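Local coordinates for protein cysteine synthase 3 (Entamoeba histolytica, PDB 6KR5) that probably makes L-cysteine from O-acetyl-L-serine and sulfide with the help of its pyridoxal-5'-phosphate cofactor, at residues D164-I176 with T193-K207. Numbering follows the deposited sequence.
Sequences DNTAAHVYTANEI and TAGTVIGVGENLKKK. With PLP (pyridoxal-5'-phosphate), chain D.
This is a helix-helix packing contact beside the cofactor phosphate, in which H169 and A173 of segment 164-176 meet T196, V200 and N203 of helix 195-207. The short segment axes approach to 8.1 Å and cross at -53°. H169 is a knob set among G195, T196, G199 and V200. Its CG lies beside the backbone N (chi1 -67°), which turns the ring toward the first turn of helix 195-207. T196 CA lies over one ring face, a CH-pi contact of 3.8 Å to the centroid. H169 ND1 shares a 2.8 Å hydrogen bond with T172 OG1, which helps fix the ring's rotation. V200 returns the knob, filling the hole between H169, T172, A173 and I176. The segments close in where G195 and G199 have no side chains: T166 CA lies 4.2 Å from G195 CA, and T166 CG2 rests on G199 CA at 3.5 Å. Further along, A173 CB meets N203 CB at 3.5 Å. N203 ND2 turns back to its own helix and adds a second bond to G199 O, which already accepts from N203 N; the two donors come from opposite faces of its plane.

At the phosphate end, N165 ND2 donates to T193 OG1 over 2.9 Å, tilted 20° from the amide plane. T193 OG1 also accepts from G195 N in an ST turn and donates to PLP O2P. N165 is thus second-shell to the phosphate. T193, A194 and T196 bind the phosphate at the helix N-terminus, whose dipole probably favours the anion.

Strand 186-190, this turn, helix 195-207 and parallel strand 212-218 form a beta-alpha-beta unit, consistent with fold-type II PLP enzymes. I176 and V200 rest on I187 of strand 186-190, and N174 packs on P9 of the second subunit.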
# COMPACT_ATOMS: atom_id res chain seq x y z
N ASP B 164 -4.01 9.95 -22.78
CA ASP B 164 -4.81 9.72 -21.59
C ASP B 164 -3.96 9.28 -20.41
O ASP B 164 -4.42 9.35 -19.27
CB ASP B 164 -5.90 8.69 -21.88
CG ASP B 164 -6.84 9.15 -22.99
OD1 ASP B 164 -7.05 10.37 -23.12
OD2 ASP B 164 -7.34 8.28 -23.74
N ASN B 165 -2.72 8.86 -20.67
CA ASN B 165 -1.73 8.72 -19.60
C ASN B 165 -1.40 10.09 -19.01
O ASN B 165 -1.65 10.35 -17.83
CB ASN B 165 -0.49 8.00 -20.17
CG ASN B 165 0.70 7.95 -19.21
OD1 ASN B 165 0.75 8.63 -18.20
ND2 ASN B 165 1.67 7.11 -19.56
N THR B 166 -0.86 10.99 -19.84
CA THR B 166 -0.53 12.34 -19.41
C THR B 166 -1.70 13.03 -18.73
O THR B 166 -1.53 13.69 -17.69
CB THR B 166 -0.07 13.12 -20.65
OG1 THR B 166 0.87 12.32 -21.35
CG2 THR B 166 0.57 14.45 -20.26
N ALA B 167 -2.90 12.89 -19.30
CA ALA B 167 -4.08 13.59 -18.79
C ALA B 167 -4.48 13.15 -17.38
O ALA B 167 -5.14 13.92 -16.68
CB ALA B 167 -5.25 13.38 -19.76
N ALA B 168 -4.11 11.94 -16.97
CA ALA B 168 -4.40 11.52 -15.59
C ALA B 168 -3.82 12.48 -14.58
O ALA B 168 -4.32 12.60 -13.45
CB ALA B 168 -3.86 10.11 -15.34
N HIS B 169 -2.76 13.18 -14.96
CA HIS B 169 -2.01 13.98 -14.01
C HIS B 169 -2.54 15.39 -13.88
O HIS B 169 -1.94 16.21 -13.17
CB HIS B 169 -0.55 13.95 -14.41
CG HIS B 169 0.04 12.59 -14.25
ND1 HIS B 169 0.22 12.01 -13.01
CD2 HIS B 169 0.43 11.66 -15.16
CE1 HIS B 169 0.73 10.80 -13.16
NE2 HIS B 169 0.87 10.56 -14.46
N VAL B 170 -3.68 15.69 -14.52
CA VAL B 170 -4.43 16.88 -14.12
C VAL B 170 -4.74 16.79 -12.63
O VAL B 170 -4.60 17.77 -11.89
CB VAL B 170 -5.71 17.02 -14.96
CG1 VAL B 170 -6.55 18.19 -14.46
CG2 VAL B 170 -5.35 17.21 -16.42
N TYR B 171 -5.09 15.59 -12.16
CA TYR B 171 -5.38 15.41 -10.74
C TYR B 171 -4.11 15.49 -9.90
O TYR B 171 -4.08 16.19 -8.88
CB TYR B 171 -6.09 14.06 -10.54
CG TYR B 171 -7.49 14.02 -11.09
CD1 TYR B 171 -7.74 13.66 -12.41
CD2 TYR B 171 -8.58 14.32 -10.27
CE1 TYR B 171 -9.04 13.61 -12.91
CE2 TYR B 171 -9.88 14.27 -10.76
CZ TYR B 171 -10.10 13.92 -12.07
OH TYR B 171 -11.39 13.87 -12.54
N THR B 172 -3.05 14.79 -10.31
CA THR B 172 -1.79 14.86 -9.57
C THR B 172 -1.35 16.30 -9.38
O THR B 172 -1.03 16.73 -8.26
CB THR B 172 -0.71 14.06 -10.30
OG1 THR B 172 -1.26 12.82 -10.78
CG2 THR B 172 0.49 13.78 -9.38
N ALA B 173 -1.36 17.08 -10.46
CA ALA B 173 -0.95 18.47 -10.40
C ALA B 173 -1.87 19.29 -9.52
O ALA B 173 -1.40 20.10 -8.71
CB ALA B 173 -0.89 19.07 -11.80
N ASN B 174 -3.19 19.11 -9.66
CA ASN B 174 -4.12 19.87 -8.83
C ASN B 174 -3.91 19.57 -7.36
O ASN B 174 -3.98 20.48 -6.51
CB ASN B 174 -5.56 19.58 -9.21
CG ASN B 174 -6.54 20.44 -8.43
OD1 ASN B 174 -6.46 21.67 -8.48
ND2 ASN B 174 -7.44 19.81 -7.68
N GLU B 175 -3.67 18.30 -7.02
CA GLU B 175 -3.38 17.95 -5.64
C GLU B 175 -2.15 18.68 -5.13
O GLU B 175 -2.14 19.18 -4.00
CB GLU B 175 -3.19 16.44 -5.51
CG GLU B 175 -4.47 15.65 -5.78
CD GLU B 175 -4.21 14.20 -6.12
OE1 GLU B 175 -3.21 13.64 -5.61
OE2 GLU B 175 -5.00 13.62 -6.88
N ILE B 176 -1.08 18.74 -5.93
CA ILE B 176 0.11 19.49 -5.51
C ILE B 176 -0.22 20.97 -5.36
O ILE B 176 0.20 21.62 -4.39
CB ILE B 176 1.26 19.28 -6.50
CG1 ILE B 176 1.71 17.81 -6.47
CG2 ILE B 176 2.43 20.22 -6.17
CD1 ILE B 176 2.52 17.41 -7.68
N THR B 193 7.27 6.51 -18.67
CA THR B 193 6.51 6.90 -19.85
C THR B 193 6.62 8.39 -20.14
O THR B 193 6.34 8.81 -21.27
CB THR B 193 5.02 6.55 -19.71
OG1 THR B 193 4.41 7.37 -18.71
CG2 THR B 193 4.83 5.07 -19.37
N ALA B 194 7.00 9.18 -19.13
CA ALA B 194 7.06 10.64 -19.08
C ALA B 194 5.68 11.25 -18.84
O ALA B 194 5.57 12.47 -18.80
CB ALA B 194 7.70 11.26 -20.34
N GLY B 195 4.63 10.44 -18.65
CA GLY B 195 3.32 11.01 -18.35
C GLY B 195 3.31 11.93 -17.15
O GLY B 195 2.66 12.98 -17.16
N THR B 196 4.04 11.55 -16.09
CA THR B 196 4.04 12.36 -14.87
C THR B 196 4.76 13.67 -15.08
O THR B 196 4.22 14.74 -14.78
CB THR B 196 4.67 11.60 -13.71
OG1 THR B 196 3.92 10.41 -13.45
CG2 THR B 196 4.64 12.46 -12.46
N VAL B 197 5.99 13.62 -15.60
CA VAL B 197 6.79 14.84 -15.68
C VAL B 197 6.13 15.84 -16.63
O VAL B 197 6.05 17.04 -16.33
CB VAL B 197 8.25 14.53 -16.06
CG1 VAL B 197 8.41 14.06 -17.50
CG2 VAL B 197 9.15 15.75 -15.79
N ILE B 198 5.58 15.35 -17.74
CA ILE B 198 4.96 16.24 -18.71
C ILE B 198 3.58 16.68 -18.23
O ILE B 198 3.22 17.86 -18.32
CB ILE B 198 4.88 15.58 -20.10
CG1 ILE B 198 6.28 15.24 -20.63
CG2 ILE B 198 4.11 16.48 -21.09
CD1 ILE B 198 7.29 16.37 -20.49
N GLY B 199 2.78 15.74 -17.71
CA GLY B 199 1.45 16.09 -17.25
C GLY B 199 1.47 17.02 -16.04
O GLY B 199 0.76 18.03 -16.00
N VAL B 200 2.26 16.67 -15.02
CA VAL B 200 2.34 17.54 -13.86
C VAL B 200 3.02 18.85 -14.23
O VAL B 200 2.58 19.93 -13.82
CB VAL B 200 3.06 16.84 -12.69
CG1 VAL B 200 3.23 17.81 -11.51
CG2 VAL B 200 2.29 15.62 -12.25
N GLY B 201 4.09 18.77 -15.02
CA GLY B 201 4.81 19.98 -15.39
C GLY B 201 3.94 20.95 -16.18
O GLY B 201 3.89 22.14 -15.87
N GLU B 202 3.22 20.44 -17.18
CA GLU B 202 2.37 21.32 -17.98
C GLU B 202 1.27 21.94 -17.14
O GLU B 202 0.96 23.13 -17.28
CB GLU B 202 1.77 20.56 -19.16
CG GLU B 202 2.76 20.29 -20.30
CD GLU B 202 2.11 19.65 -21.50
OE1 GLU B 202 1.15 18.86 -21.33
OE2 GLU B 202 2.58 19.91 -22.64
N ASN B 203 0.66 21.14 -16.25
CA ASN B 203 -0.49 21.65 -15.51
C ASN B 203 -0.08 22.57 -14.38
O ASN B 203 -0.83 23.50 -14.05
CB ASN B 203 -1.34 20.49 -14.99
CG ASN B 203 -2.21 19.89 -16.06
OD1 ASN B 203 -3.15 20.53 -16.54
ND2 ASN B 203 -1.92 18.66 -16.45
N LEU B 204 1.09 22.35 -13.77
CA LEU B 204 1.57 23.33 -12.80
C LEU B 204 1.98 24.62 -13.49
O LEU B 204 1.71 25.71 -12.97
CB LEU B 204 2.73 22.75 -11.99
CG LEU B 204 2.35 21.69 -10.95
CD1 LEU B 204 3.59 21.19 -10.22
CD2 LEU B 204 1.32 22.25 -9.98
N LYS B 205 2.62 24.53 -14.66
CA LYS B 205 3.11 25.74 -15.31
C LYS B 205 1.95 26.60 -15.81
O LYS B 205 2.10 27.82 -15.92
CB LYS B 205 4.07 25.39 -16.44
CG LYS B 205 5.52 25.29 -16.00
CD LYS B 205 6.44 24.77 -17.11
CE LYS B 205 7.89 24.92 -16.69
NZ LYS B 205 8.84 24.26 -17.63
N LYS B 206 0.80 26.01 -16.03
CA LYS B 206 -0.37 26.82 -16.44
C LYS B 206 -0.78 27.70 -15.26
O LYS B 206 -1.22 28.82 -15.49
CB LYS B 206 -1.55 25.93 -16.80
CG LYS B 206 -1.77 25.72 -18.28
CD LYS B 206 -3.12 25.13 -18.62
CE LYS B 206 -3.04 23.63 -18.81
NZ LYS B 206 -2.30 23.27 -20.04
N LYS B 207 -0.63 27.19 -14.05
CA LYS B 207 -1.02 27.95 -12.87
C LYS B 207 0.08 28.89 -12.38
O LYS B 207 -0.22 29.94 -11.80
CB LYS B 207 -1.44 26.99 -11.75
CG LYS B 207 -2.84 26.40 -11.98
CD LYS B 207 -3.13 25.17 -11.13
CE LYS B 207 -4.52 24.60 -11.44
NZ LYS B 207 -4.91 23.51 -10.50
N1 PLP D . 8.63 4.59 -11.19
C2 PLP D . 7.71 3.58 -11.20
C2A PLP D . 7.81 2.50 -10.16
C3 PLP D . 6.70 3.57 -12.16
O3 PLP D . 5.80 2.55 -12.15
C4 PLP D . 6.64 4.59 -13.10
C4A PLP D . 5.63 4.55 -14.20
O4A PLP D . 4.85 3.60 -14.29
C5 PLP D . 7.58 5.61 -13.07
C6 PLP D . 8.57 5.59 -12.12
C5A PLP D . 7.60 6.73 -14.10
O4P PLP D . 6.40 7.45 -14.19
P PLP D . 6.00 7.97 -15.65
O1P PLP D . 7.20 8.69 -16.24
O2P PLP D . 5.65 6.77 -16.48
O3P PLP D . 4.84 8.88 -15.47